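Local coordinates for beta-lactamase Rm3 (Uncultured bacterium, PDB 5IQK), which probably hydrolyses the beta-lactam ring of antibiotics with the help of zinc, as a subclass B3 metallo-beta-lactamase, at residues Leu96-Leu107 and Tyr125-Arg135; Val112-His120 and Thr152-Leu160. All blocks are in the same frame, centred on the assembly; numbering follows the deposited sequence.

Contact 1: residues Leu96-Leu107 and Tyr125-Arg135; sequences LVAASPSAALDL and YPPVKDMRLAR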
ATOM      1  N   LEU A  96       6.094  -7.512 -14.182  1.00 29.73           N
ATOM      2  CA  LEU A  96       5.892  -6.082 -14.395  1.00 31.95           C
ATOM      3  C   LEU A  96       5.366  -5.421 -13.134  1.00 28.06           C
ATOM      4  O   LEU A  96       4.695  -6.068 -12.332  1.00 29.47           O
ATOM      5  CB  LEU A  96       4.928  -5.828 -15.548  1.00 33.89           C
ATOM      6  CG  LEU A  96       5.504  -6.175 -16.914  1.00 37.51           C
ATOM      7  CD1 LEU A  96       4.394  -6.315 -17.938  1.00 42.14           C
ATOM      8  CD2 LEU A  96       6.503  -5.099 -17.317  1.00 38.05           C
ATOM      9  N   VAL A  97       5.674  -4.135 -12.970  1.00 29.52           N
ATOM     10  CA  VAL A  97       5.176  -3.356 -11.844  1.00 23.81           C
ATOM     11  C   VAL A  97       4.137  -2.340 -12.327  1.00 23.72           C
ATOM     12  O   VAL A  97       4.384  -1.594 -13.274  1.00 27.80           O
ATOM     13  CB  VAL A  97       6.319  -2.612 -11.108  1.00 24.36           C
ATOM     14  CG1 VAL A  97       5.761  -1.631 -10.121  1.00 23.94           C
ATOM     15  CG2 VAL A  97       7.244  -3.605 -10.408  1.00 28.40           C
ATOM     16  N   ALA A  98       2.977  -2.309 -11.682  1.00 20.87           N
ATOM     17  CA  ALA A  98       1.958  -1.326 -12.041  1.00 22.11           C
ATOM     18  C   ALA A  98       1.895  -0.221 -10.989  1.00 21.35           C
ATOM     19  O   ALA A  98       1.848  -0.488  -9.789  1.00 19.49           O
ATOM     20  CB  ALA A  98       0.599  -1.990 -12.201  1.00 23.41           C
ATOM     21  N   ALA A  99       1.894   1.019 -11.457  1.00 19.53           N
ATOM     22  CA  ALA A  99       1.863   2.180 -10.577  1.00 17.14           C
ATOM     23  C   ALA A  99       1.170   3.319 -11.286  1.00 20.03           C
ATOM     24  O   ALA A  99       1.058   3.307 -12.514  1.00 21.33           O
ATOM     25  CB  ALA A  99       3.260   2.580 -10.166  1.00 16.26           C
ATOM     26  N   SER A 100       0.727   4.317 -10.528  1.00 20.07           N
ATOM     27  CA  SER A 100       0.096   5.493 -11.132  1.00 18.21           C
ATOM     28  C   SER A 100       1.100   6.246 -12.000  1.00 19.01           C
ATOM     29  O   SER A 100       2.310   6.102 -11.827  1.00 18.86           O
ATOM     30  CB  SER A 100      -0.457   6.424 -10.048  1.00 19.88           C
ATOM     31  OG  SER A 100       0.601   7.032  -9.325  1.00 19.72           O
ATOM     32  N   PRO A 101       0.603   7.055 -12.941  1.00 23.52           N
ATOM     33  CA  PRO A 101       1.512   7.868 -13.756  1.00 22.40           C
ATOM     34  C   PRO A 101       2.454   8.692 -12.882  1.00 19.00           C
ATOM     35  O   PRO A 101       3.653   8.751 -13.158  1.00 18.99           O
ATOM     36  CB  PRO A 101       0.555   8.754 -14.548  1.00 23.31           C
ATOM     37  CG  PRO A 101      -0.650   7.887 -14.719  1.00 27.37           C
ATOM     38  CD  PRO A 101      -0.786   7.126 -13.429  1.00 24.99           C
ATOM     39  N   SER A 102       1.934   9.267 -11.809  1.00 21.45           N
ATOM     40  CA  SER A 102       2.778  10.085 -10.934  1.00 19.75           C
ATOM     41  C   SER A 102       3.772   9.223 -10.133  1.00 19.82           C
ATOM     42  O   SER A 102       4.959   9.535 -10.087  1.00 22.39           O
ATOM     43  CB  SER A 102       1.925  10.931  -9.994  1.00 20.39           C
ATOM     44  OG  SER A 102       2.746  11.592  -9.043  1.00 22.48           O
ATOM     45  N   ALA A 103       3.299   8.149  -9.509  1.00 20.03           N
ATOM     46  CA  ALA A 103       4.195   7.278  -8.744  1.00 19.55           C
ATOM     47  C   ALA A 103       5.262   6.654  -9.652  1.00 21.32           C
ATOM     48  O   ALA A 103       6.407   6.462  -9.244  1.00 21.40           O
ATOM     49  CB  ALA A 103       3.400   6.179  -8.018  1.00 15.39           C
ATOM     50  N   ALA A 104       4.889   6.346 -10.891  1.00 19.72           N
ATOM     51  CA  ALA A 104       5.815   5.697 -11.816  1.00 22.72           C
ATOM     52  C   ALA A 104       7.017   6.581 -12.110  1.00 20.37           C
ATOM     53  O   ALA A 104       8.109   6.085 -12.401  1.00 24.85           O
ATOM     54  CB  ALA A 104       5.112   5.335 -13.113  1.00 22.95           C
ATOM     55  N   LEU A 105       6.807   7.887 -12.066  1.00 21.55           N
ATOM     56  CA  LEU A 105       7.913   8.820 -12.224  1.00 22.33           C
ATOM     57  C   LEU A 105       8.896   8.666 -11.072  1.00 25.04           C
ATOM     58  O   LEU A 105      10.110   8.651 -11.290  1.00 25.72           O
ATOM     59  CB  LEU A 105       7.413  10.260 -12.304  1.00 22.50           C
ATOM     60  CG  LEU A 105       6.611  10.648 -13.544  1.00 26.64           C
ATOM     61  CD1 LEU A 105       6.087  12.062 -13.370  1.00 27.34           C
ATOM     62  CD2 LEU A 105       7.474  10.533 -14.788  1.00 31.17           C
ATOM     63  N   ASP A 106       8.378   8.549  -9.848  1.00 23.45           N
ATOM     64  CA  ASP A 106       9.243   8.302  -8.689  1.00 22.21           C
ATOM     65  C   ASP A 106       9.990   6.974  -8.834  1.00 26.42           C
ATOM     66  O   ASP A 106      11.206   6.912  -8.638  1.00 25.89           O
ATOM     67  CB  ASP A 106       8.449   8.267  -7.375  1.00 20.08           C
ATOM     68  CG  ASP A 106       7.667   9.535  -7.110  1.00 23.83           C
ATOM     69  OD1 ASP A 106       7.961  10.572  -7.735  1.00 23.52           O
ATOM     70  OD2 ASP A 106       6.753   9.486  -6.259  1.00 23.42           O
ATOM     71  N   LEU A 107       9.254   5.916  -9.172  1.00 22.69           N
ATOM     72  CA  LEU A 107       9.835   4.578  -9.281  1.00 23.49           C
ATOM     73  C   LEU A 107      10.954   4.525 -10.311  1.00 25.76           C
ATOM     74  O   LEU A 107      11.995   3.905 -10.074  1.00 25.46           O
ATOM     75  CB  LEU A 107       8.759   3.549  -9.633  1.00 26.41           C
ATOM     76  CG  LEU A 107       8.015   2.892  -8.469  1.00 21.97           C
ATOM     77  CD1 LEU A 107       7.375   3.917  -7.522  1.00 22.02           C
ATOM     78  CD2 LEU A 107       6.980   1.926  -9.024  1.00 21.77           C
ATOM     79  N   TYR A 125      16.302   5.431  -3.830  1.00 24.37           N
ATOM     80  CA  TYR A 125      16.187   3.969  -3.767  1.00 22.38           C
ATOM     81  C   TYR A 125      16.378   3.347  -5.166  1.00 22.86           C
ATOM     82  O   TYR A 125      16.403   4.070  -6.169  1.00 24.19           O
ATOM     83  CB  TYR A 125      14.840   3.557  -3.146  1.00 20.57           C
ATOM     84  CG  TYR A 125      13.588   4.049  -3.862  1.00 22.14           C
ATOM     85  CD1 TYR A 125      13.073   3.362  -4.962  1.00 25.43           C
ATOM     86  CD2 TYR A 125      12.895   5.154  -3.398  1.00 20.37           C
ATOM     87  CE1 TYR A 125      11.915   3.799  -5.606  1.00 24.62           C
ATOM     88  CE2 TYR A 125      11.737   5.609  -4.032  1.00 19.82           C
ATOM     89  CZ  TYR A 125      11.251   4.923  -5.132  1.00 20.91           C
ATOM     90  OH  TYR A 125      10.097   5.361  -5.759  1.00 19.19           O
ATOM     91  N   PRO A 126      16.528   2.007  -5.246  1.00 22.84           N
ATOM     92  CA  PRO A 126      16.789   1.406  -6.560  1.00 25.61           C
ATOM     93  C   PRO A 126      15.685   1.655  -7.585  1.00 23.30           C
ATOM     94  O   PRO A 126      14.522   1.363  -7.316  1.00 25.92           O
ATOM     95  CB  PRO A 126      16.903  -0.088  -6.239  1.00 23.66           C
ATOM     96  CG  PRO A 126      17.381  -0.119  -4.830  1.00 26.84           C
ATOM     97  CD  PRO A 126      16.669   1.015  -4.161  1.00 24.66           C
ATOM     98  N   PRO A 127      16.046   2.212  -8.750  1.00 26.71           N
ATOM     99  CA  PRO A 127      15.045   2.511  -9.780  1.00 28.78           C
ATOM    100  C   PRO A 127      14.359   1.250 -10.311  1.00 30.13           C
ATOM    101  O   PRO A 127      15.004   0.210 -10.467  1.00 25.88           O
ATOM    102  CB  PRO A 127      15.868   3.193 -10.882  1.00 25.09           C
ATOM    103  CG  PRO A 127      17.084   3.720 -10.173  1.00 30.32           C
ATOM    104  CD  PRO A 127      17.389   2.669  -9.141  1.00 23.01           C
ATOM    105  N   VAL A 128      13.065   1.354 -10.607  1.00 28.61           N
ATOM    106  CA  VAL A 128      12.324   0.230 -11.156  1.00 26.59           C
ATOM    107  C   VAL A 128      12.381   0.340 -12.662  1.00 32.03           C
ATOM    108  O   VAL A 128      12.057   1.387 -13.228  1.00 33.66           O
ATOM    109  CB  VAL A 128      10.868   0.202 -10.683  1.00 27.70           C
ATOM    110  CG1 VAL A 128      10.151  -0.986 -11.312  1.00 26.74           C
ATOM    111  CG2 VAL A 128      10.814   0.116  -9.166  1.00 26.06           C
ATOM    112  N   LYS A 129      12.799  -0.750 -13.292  1.00 38.55           N
ATOM    113  CA  LYS A 129      13.141  -0.779 -14.703  1.00 39.72           C
ATOM    114  C   LYS A 129      11.908  -0.821 -15.620  1.00 40.56           C
ATOM    115  O   LYS A 129      11.796  -0.029 -16.556  1.00 43.57           O
ATOM    116  CB  LYS A 129      14.066  -1.984 -14.942  1.00 45.11           C
ATOM    117  CG  LYS A 129      14.914  -1.958 -16.208  1.00 49.25           C
ATOM    118  CD  LYS A 129      15.643  -3.296 -16.393  1.00 50.80           C
ATOM    119  CE  LYS A 129      16.784  -3.185 -17.399  1.00 46.90           C
ATOM    120  NZ  LYS A 129      17.319  -4.511 -17.833  1.00 47.68           N
ATOM    121  N   ASP A 130      10.993  -1.745 -15.354  1.00 39.39           N
ATOM    122  CA  ASP A 130       9.881  -2.013 -16.270  1.00 39.44           C
ATOM    123  C   ASP A 130       8.523  -1.842 -15.602  1.00 35.80           C
ATOM    124  O   ASP A 130       8.241  -2.473 -14.581  1.00 34.27           O
ATOM    125  CB  ASP A 130      10.014  -3.413 -16.857  1.00 40.28           C
ATOM    126  CG  ASP A 130      11.302  -3.591 -17.629  1.00 45.36           C
ATOM    127  OD1 ASP A 130      11.559  -2.780 -18.544  1.00 47.85           O
ATOM    128  OD2 ASP A 130      12.063  -4.530 -17.313  1.00 49.69           O
ATOM    129  N   MET A 131       7.680  -0.987 -16.175  1.00 34.15           N
ATOM    130  CA  MET A 131       6.430  -0.611 -15.518  1.00 31.52           C
ATOM    131  C   MET A 131       5.214  -0.500 -16.430  1.00 29.68           C
ATOM    132  O   MET A 131       5.341  -0.296 -17.630  1.00 37.62           O
ATOM    133  CB  MET A 131       6.622   0.716 -14.797  1.00 28.80           C
ATOM    134  CG  MET A 131       7.510   0.610 -13.577  1.00 31.94           C
ATOM    135  SD  MET A 131       7.541   2.168 -12.723  1.00 37.04           S
ATOM    136  CE  MET A 131       8.585   3.137 -13.807  1.00 32.11           C
ATOM    137  N   ARG A 132       4.034  -0.646 -15.839  1.00 24.91           N
ATOM    138  CA  ARG A 132       2.778  -0.391 -16.539  1.00 32.24           C
ATOM    139  C   ARG A 132       1.994   0.669 -15.782  1.00 30.33           C
ATOM    140  O   ARG A 132       1.897   0.618 -14.566  1.00 27.38           O
ATOM    141  CB  ARG A 132       1.951  -1.674 -16.675  1.00 32.01           C
ATOM    142  CG  ARG A 132       2.628  -2.758 -17.487  1.00 37.72           C
ATOM    143  CD  ARG A 132       2.990  -2.228 -18.868  1.00 44.62           C
ATOM    144  NE  ARG A 132       3.753  -3.182 -19.667  1.00 49.56           N
ATOM    145  CZ  ARG A 132       3.205  -4.118 -20.435  1.00 49.16           C
ATOM    146  NH1 ARG A 132       1.885  -4.230 -20.506  1.00 55.74           N
ATOM    147  NH2 ARG A 132       3.974  -4.941 -21.133  1.00 53.94           N
ATOM    148  N   LEU A 133       1.426   1.634 -16.491  1.00 24.20           N
ATOM    149  CA  LEU A 133       0.719   2.697 -15.788  1.00 23.70           C
ATOM    150  C   LEU A 133      -0.674   2.243 -15.362  1.00 27.22           C
ATOM    151  O   LEU A 133      -1.422   1.668 -16.162  1.00 26.95           O
ATOM    152  CB  LEU A 133       0.639   3.941 -16.672  1.00 26.81           C
ATOM    153  CG  LEU A 133       2.008   4.520 -17.018  1.00 27.11           C
ATOM    154  CD1 LEU A 133       1.864   5.784 -17.855  1.00 29.39           C
ATOM    155  CD2 LEU A 133       2.793   4.810 -15.755  1.00 27.66           C
ATOM    156  N   ALA A 134      -1.009   2.508 -14.105  1.00 23.36           N
ATOM    157  CA  ALA A 134      -2.321   2.190 -13.548  1.00 22.85           C
ATOM    158  C   ALA A 134      -3.111   3.472 -13.315  1.00 24.88           C
ATOM    159  O   ALA A 134      -2.776   4.269 -12.440  1.00 22.46           O
ATOM    160  CB  ALA A 134      -2.181   1.417 -12.248  1.00 22.60           C
ATOM    161  N   ARG A 135      -4.167   3.664 -14.096  1.00 25.10           N
ATOM    162  CA  ARG A 135      -4.989   4.858 -13.963  1.00 26.28           C
ATOM    163  C   ARG A 135      -6.224   4.497 -13.148  1.00 24.14           C
ATOM    164  O   ARG A 135      -6.530   3.313 -12.963  1.00 22.74           O
ATOM    165  CB  ARG A 135      -5.387   5.364 -15.345  1.00 28.57           C
ATOM    166  CG  ARG A 135      -4.184   5.581 -16.236  1.00 35.53           C
ATOM    167  CD  ARG A 135      -4.521   6.272 -17.538  1.00 43.98           C
ATOM    168  NE  ARG A 135      -3.338   6.360 -18.392  1.00 43.32           N
ATOM    169  CZ  ARG A 135      -2.451   7.345 -18.352  1.00 41.52           C
ATOM    170  NH1 ARG A 135      -2.610   8.352 -17.503  1.00 45.87           N
ATOM    171  NH2 ARG A 135      -1.408   7.324 -19.171  1.00 43.93           N
TER

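Contact 2: residues Val112-His120 and Thr152-Leu160; sequences VGPDDPQYH and TPGHTPGGL. With ZN (zinc ion), chain F; ZN (zinc ion), chain C.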
ATOM      1  N   VAL A 112      11.573  10.962  -5.347  1.00 21.53           N
ATOM      2  CA  VAL A 112      10.343  11.686  -5.584  1.00 21.75           C
ATOM      3  C   VAL A 112      10.643  13.062  -6.162  1.00 21.56           C
ATOM      4  O   VAL A 112      11.776  13.541  -6.101  1.00 25.71           O
ATOM      5  CB  VAL A 112       9.520  11.810  -4.309  1.00 19.06           C
ATOM      6  CG1 VAL A 112       9.224  10.411  -3.730  1.00 23.32           C
ATOM      7  CG2 VAL A 112      10.259  12.669  -3.289  1.00 20.48           C
ATOM      8  N   GLY A 113       9.624  13.673  -6.750  1.00 21.94           N
ATOM      9  CA  GLY A 113       9.756  14.976  -7.366  1.00 23.66           C
ATOM     10  C   GLY A 113       9.304  16.086  -6.445  1.00 21.13           C
ATOM     11  O   GLY A 113       8.839  15.836  -5.334  1.00 18.76           O
ATOM     12  N   PRO A 114       9.411  17.328  -6.919  1.00 20.89           N
ATOM     13  CA  PRO A 114       9.176  18.536  -6.123  1.00 20.53           C
ATOM     14  C   PRO A 114       7.753  18.637  -5.581  1.00 18.49           C
ATOM     15  O   PRO A 114       7.558  19.340  -4.591  1.00 19.23           O
ATOM     16  CB  PRO A 114       9.457  19.664  -7.119  1.00 24.39           C
ATOM     17  CG  PRO A 114      10.372  19.069  -8.132  1.00 23.08           C
ATOM     18  CD  PRO A 114       9.928  17.641  -8.265  1.00 25.12           C
ATOM     19  N   ASP A 115       6.792  17.931  -6.180  1.00 19.92           N
ATOM     20  CA  ASP A 115       5.416  17.966  -5.683  1.00 19.33           C
ATOM     21  C   ASP A 115       5.157  17.015  -4.512  1.00 17.50           C
ATOM     22  O   ASP A 115       4.064  16.993  -3.959  1.00 18.24           O
ATOM     23  CB  ASP A 115       4.413  17.684  -6.819  1.00 19.61           C
ATOM     24  CG  ASP A 115       4.747  16.436  -7.630  1.00 24.54           C
ATOM     25  OD1 ASP A 115       5.871  15.902  -7.511  1.00 24.44           O
ATOM     26  OD2 ASP A 115       3.865  15.995  -8.406  1.00 23.39           O
ATOM     27  N   ASP A 116       6.167  16.260  -4.096  1.00 16.12           N
ATOM     28  CA  ASP A 116       5.976  15.331  -2.985  1.00 18.47           C
ATOM     29  C   ASP A 116       6.123  16.067  -1.661  1.00 16.53           C
ATOM     30  O   ASP A 116       7.046  16.878  -1.491  1.00 14.94           O
ATOM     31  CB  ASP A 116       6.971  14.182  -3.072  1.00 13.85           C
ATOM     32  CG  ASP A 116       6.566  12.992  -2.219  1.00 16.09           C
ATOM     33  OD1 ASP A 116       6.114  11.986  -2.802  1.00 16.31           O
ATOM     34  OD2 ASP A 116       6.700  13.063  -0.973  1.00 17.15           O
ATOM     35  N   PRO A 117       5.202  15.817  -0.722  1.00 13.77           N
ATOM     36  CA  PRO A 117       5.337  16.462   0.594  1.00 15.54           C
ATOM     37  C   PRO A 117       6.658  16.112   1.288  1.00 15.92           C
ATOM     38  O   PRO A 117       7.084  16.869   2.172  1.00 16.33           O
ATOM     39  CB  PRO A 117       4.137  15.915   1.377  1.00 16.32           C
ATOM     40  CG  PRO A 117       3.123  15.599   0.313  1.00 14.95           C
ATOM     41  CD  PRO A 117       3.923  15.105  -0.864  1.00 15.57           C
ATOM     42  N   GLN A 118       7.314  15.026   0.873  1.00 15.15           N
ATOM     43  CA  GLN A 118       8.600  14.661   1.463  1.00 14.09           C
ATOM     44  C   GLN A 118       9.777  14.737   0.484  1.00 15.60           C
ATOM     45  O   GLN A 118      10.831  14.126   0.705  1.00 16.47           O
ATOM     46  CB  GLN A 118       8.502  13.273   2.096  1.00 13.82           C
ATOM     47  CG  GLN A 118       7.421  13.232   3.164  1.00 15.96           C
ATOM     48  CD  GLN A 118       7.313  11.891   3.861  1.00 15.00           C
ATOM     49  OE1 GLN A 118       6.222  11.314   3.943  1.00 17.86           O
ATOM     50  NE2 GLN A 118       8.428  11.403   4.386  1.00 11.67           N
ATOM     51  N   TYR A 119       9.622  15.559  -0.558  1.00 17.48           N
ATOM     52  CA  TYR A 119      10.724  15.865  -1.470  1.00 18.61           C
ATOM     53  C   TYR A 119      11.914  16.407  -0.681  1.00 17.26           C
ATOM     54  O   TYR A 119      11.702  17.165   0.245  1.00 16.54           O
ATOM     55  CB  TYR A 119      10.277  16.908  -2.508  1.00 19.64           C
ATOM     56  CG  TYR A 119      11.361  17.309  -3.473  1.00 18.72           C
ATOM     57  CD1 TYR A 119      11.955  18.581  -3.414  1.00 20.73           C
ATOM     58  CD2 TYR A 119      11.804  16.418  -4.446  1.00 19.98           C
ATOM     59  CE1 TYR A 119      12.945  18.943  -4.315  1.00 23.52           C
ATOM     60  CE2 TYR A 119      12.778  16.771  -5.350  1.00 24.31           C
ATOM     61  CZ  TYR A 119      13.358  18.030  -5.275  1.00 25.86           C
ATOM     62  OH  TYR A 119      14.338  18.371  -6.177  1.00 29.70           O
ATOM     63  N   HIS A 120      13.140  15.998  -1.023  1.00 19.75           N
ATOM     64  CA  HIS A 120      14.354  16.507  -0.362  1.00 20.99           C
ATOM     65  C   HIS A 120      14.512  15.938   1.049  1.00 20.10           C
ATOM     66  O   HIS A 120      15.437  16.319   1.763  1.00 20.07           O
ATOM     67  CB  HIS A 120      14.341  18.065  -0.303  1.00 21.42           C
ATOM     68  CG  HIS A 120      15.694  18.698  -0.237  1.00 21.98           C
ATOM     69  ND1 HIS A 120      15.887  19.990   0.217  1.00 21.92           N
ATOM     70  CD2 HIS A 120      16.917  18.240  -0.596  1.00 23.89           C
ATOM     71  CE1 HIS A 120      17.170  20.290   0.141  1.00 27.31           C
ATOM     72  NE2 HIS A 120      17.816  19.249  -0.352  1.00 23.13           N
ATOM     73  N   THR A 152      -6.048   7.469  -5.271  1.00 18.87           N
ATOM     74  CA  THR A 152      -6.231   8.049  -3.933  1.00 16.83           C
ATOM     75  C   THR A 152      -5.029   8.889  -3.491  1.00 18.19           C
ATOM     76  O   THR A 152      -4.350   8.583  -2.510  1.00 18.01           O
ATOM     77  CB  THR A 152      -6.516   6.948  -2.854  1.00 20.06           C
ATOM     78  OG1 THR A 152      -5.446   5.991  -2.808  1.00 18.47           O
ATOM     79  CG2 THR A 152      -7.838   6.243  -3.146  1.00 22.03           C
ATOM     80  N   PRO A 153      -4.787   9.983  -4.203  1.00 18.12           N
ATOM     81  CA  PRO A 153      -3.672  10.876  -3.862  1.00 18.76           C
ATOM     82  C   PRO A 153      -3.952  11.747  -2.630  1.00 16.23           C
ATOM     83  O   PRO A 153      -5.063  11.737  -2.078  1.00 16.78           O
ATOM     84  CB  PRO A 153      -3.539  11.747  -5.116  1.00 17.36           C
ATOM     85  CG  PRO A 153      -4.919  11.826  -5.644  1.00 18.19           C
ATOM     86  CD  PRO A 153      -5.540  10.462  -5.378  1.00 19.47           C
ATOM     87  N   GLY A 154      -2.942  12.509  -2.224  1.00 13.30           N
ATOM     88  CA  GLY A 154      -3.058  13.416  -1.097  1.00 16.61           C
ATOM     89  C   GLY A 154      -1.829  13.324  -0.213  1.00 16.61           C
ATOM     90  O   GLY A 154      -1.123  14.309  -0.002  1.00 18.38           O
ATOM     91  N   HIS A 155      -1.564  12.128   0.301  1.00 15.13           N
ATOM     92  CA  HIS A 155      -0.324  11.860   1.015  1.00 17.07           C
ATOM     93  C   HIS A 155       0.840  11.990   0.036  1.00 14.10           C
ATOM     94  O   HIS A 155       1.926  12.448   0.410  1.00 14.33           O
ATOM     95  CB  HIS A 155      -0.389  10.467   1.669  1.00 14.52           C
ATOM     96  CG  HIS A 155       0.913   9.969   2.211  1.00 16.66           C
ATOM     97  ND1 HIS A 155       1.379  10.300   3.468  1.00 18.89           N
ATOM     98  CD2 HIS A 155       1.832   9.122   1.684  1.00 16.86           C
ATOM     99  CE1 HIS A 155       2.538   9.700   3.679  1.00 18.39           C
ATOM    100  NE2 HIS A 155       2.826   8.964   2.618  1.00 21.81           N
ATOM    101  N   THR A 156       0.602  11.586  -1.214  1.00 14.89           N
ATOM    102  CA  THR A 156       1.473  11.904  -2.360  1.00 14.32           C
ATOM    103  C   THR A 156       0.565  12.184  -3.552  1.00 16.72           C
ATOM    104  O   THR A 156      -0.610  11.793  -3.533  1.00 18.44           O
ATOM    105  CB  THR A 156       2.444  10.765  -2.736  1.00 14.45           C
ATOM    106  OG1 THR A 156       1.697   9.652  -3.233  1.00 15.32           O
ATOM    107  CG2 THR A 156       3.275  10.319  -1.542  1.00 16.27           C
ATOM    108  N   PRO A 157       1.079  12.863  -4.592  1.00 19.55           N
ATOM    109  CA  PRO A 157       0.233  13.123  -5.764  1.00 20.50           C
ATOM    110  C   PRO A 157      -0.140  11.862  -6.497  1.00 19.04           C
ATOM    111  O   PRO A 157      -1.074  11.898  -7.306  1.00 21.26           O
ATOM    112  CB  PRO A 157       1.108  14.007  -6.650  1.00 18.31           C
ATOM    113  CG  PRO A 157       2.008  14.688  -5.686  1.00 18.54           C
ATOM    114  CD  PRO A 157       2.320  13.662  -4.640  1.00 18.41           C
ATOM    115  N   GLY A 158       0.585  10.774  -6.240  1.00 16.15           N
ATOM    116  CA  GLY A 158       0.398   9.556  -7.023  1.00 16.39           C
ATOM    117  C   GLY A 158      -0.240   8.371  -6.323  1.00 17.97           C
ATOM    118  O   GLY A 158      -0.232   7.263  -6.862  1.00 20.18           O
ATOM    119  N   GLY A 159      -0.828   8.604  -5.154  1.00 17.53           N
ATOM    120  CA  GLY A 159      -1.378   7.527  -4.357  1.00 21.68           C
ATOM    121  C   GLY A 159      -2.411   6.677  -5.068  1.00 20.70           C
ATOM    122  O   GLY A 159      -3.294   7.192  -5.784  1.00 18.60           O
ATOM    123  N   LEU A 160      -2.278   5.360  -4.906  1.00 17.81           N
ATOM    124  CA  LEU A 160      -3.214   4.400  -5.479  1.00 18.46           C
ATOM    125  C   LEU A 160      -3.710   3.386  -4.450  1.00 19.74           C
ATOM    126  O   LEU A 160      -2.917   2.834  -3.703  1.00 16.67           O
ATOM    127  CB  LEU A 160      -2.559   3.622  -6.612  1.00 24.22           C
ATOM    128  CG  LEU A 160      -2.628   4.007  -8.077  1.00 28.80           C
ATOM    129  CD1 LEU A 160      -2.061   2.826  -8.830  1.00 19.74           C
ATOM    130  CD2 LEU A 160      -4.059   4.303  -8.497  1.00 28.65           C
TER
HETATM  131 ZN    ZN F 404      14.455  21.554   0.902  0.97 20.71          ZN
HETATM  132 ZN    ZN C 401       4.300   7.640   2.092  1.00 17.40          ZN
HETATM  133  O   HOH W   1       2.908   6.406   3.872  1.00 32.30           O
HETATM  134  O   HOH W   2       5.187   6.786   3.537  1.00 20.81           O
HETATM  135  O   HOH W   3      13.472  20.667   2.480  1.00 20.80           O

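Contact 1: residues Leu96-Leu107 and Tyr125-Arg135
Val-97 and Arg-132 join two parallel strands, 96-99 and 131-133, through a backbone bond from Arg-132 N to Val-97 O (2.8 Å). Ala-99 carries the pairing on with both its polar atoms: its N donates to Arg-132 O, and its O accepts from Ala-134 N at 2.7 Å. At the near end Val-97 N reaches Asp-130 O only weakly, and that oxygen is also bonded by Gln-90 NE2. A separate bond, Val-128 N to Leu-107 O (2.8 Å), ties the incoming loop to the helix.

This is a right-handed beta-alpha-beta crossover, in which helix 101-109 lies over the sheet and strand 131-133 forms its outer edge. Ser-100 starts the helix as N-cap: chi1 of 69° turns OG back to accept from Ala-103 N at 2.9 Å, while the same hydroxyl also bonds Gly-158 O.

Under the helix the packing is mostly apolar. Met-131 SD rests against Leu-107 CB (3.6 Å), and the bend at chi3 (-74°) turns CE toward Ala-104 O. Leu-133 CD2 meets the Ala-104 methyl at 3.6 Å. In the loop that leads to strand 131-133, Val-128 splits its branches, CG1 to Val-97 CG2 and CG2 to Leu-107 CG, and Tyr-125 OH, bonded to Gly-78 O, lies against Leu-107 CD1.

Arg-132 turns to the face of the sheet away from Met-131, and Leu-96 CD1 sits over one face of its guanidinium, off centre and 3.5 Å from CZ. At the start of the helix, Arg-135 extends its chain to bring NH1 within 3.4 Å of Pro-101 CG.

Contact 2: residues Val112-His120 and Thr152-Leu160
Asp-116 holds CG anti to its own nitrogen (chi1 -163°) and lies alongside Thr-156, pointing the same way, with OD1 at 3.5 Å from Thr-156 CG2. Across the same contact, His-155 has chi1 at 169°, which brings its imidazole back toward Gln-118; OE1 of that extended glutamine stops 4.0 Å from His-155 CE1, its amide nearly perpendicular to the ring. Two prolines meet backbone oxygens: Pro-117 CG rests against His-155 O at 3.4 Å, and Pro-157 CG against Asp-115 O, with the side-chain oxygen OD2 of Asp-115 also touching Pro-157 CG. No hydrogen bond crosses between the segments.

The polar ends are held within the 112-120 loop and by residues outside both segments. Asp-116 OD2 accepts from Gln-118 N at 2.8 Å through its anti lone pair, an Asx turn, and it also takes a bond from His-79 NE2. His-155 NE2 binds zinc at 2.0 Å, with His-77 and His-79 completing the protein ligands, while its ND1 is bonded to Asn-182 O. Asp-116 is thus a second-shell residue for His-79, and the backbone carbonyl of Asn-182 plays that part for His-155; both acceptors would probably orient the imidazoles and make them more electron-rich donors to the metal.

Overall arrangement
From the N terminus, strand 96-99 and helix 101-109 come first, then the loop 112-120, then 125-135, and last the turn 152-160. Contact 1 closes the loop running from the helix to strand 131-133, and the first segment of contact 2 lies within that loop. Because its partner, 152-160, comes after strand 131-133, the two contacts cross rather than nest. Contact 1 completes the edge of the seven-stranded sheet; contact 2 ties the loop leaving the helix to the zinc-binding turn between two strands of the five-stranded sheet. They meet where Ser-102 packs on Gly-158 and Asp-106 on Val-112.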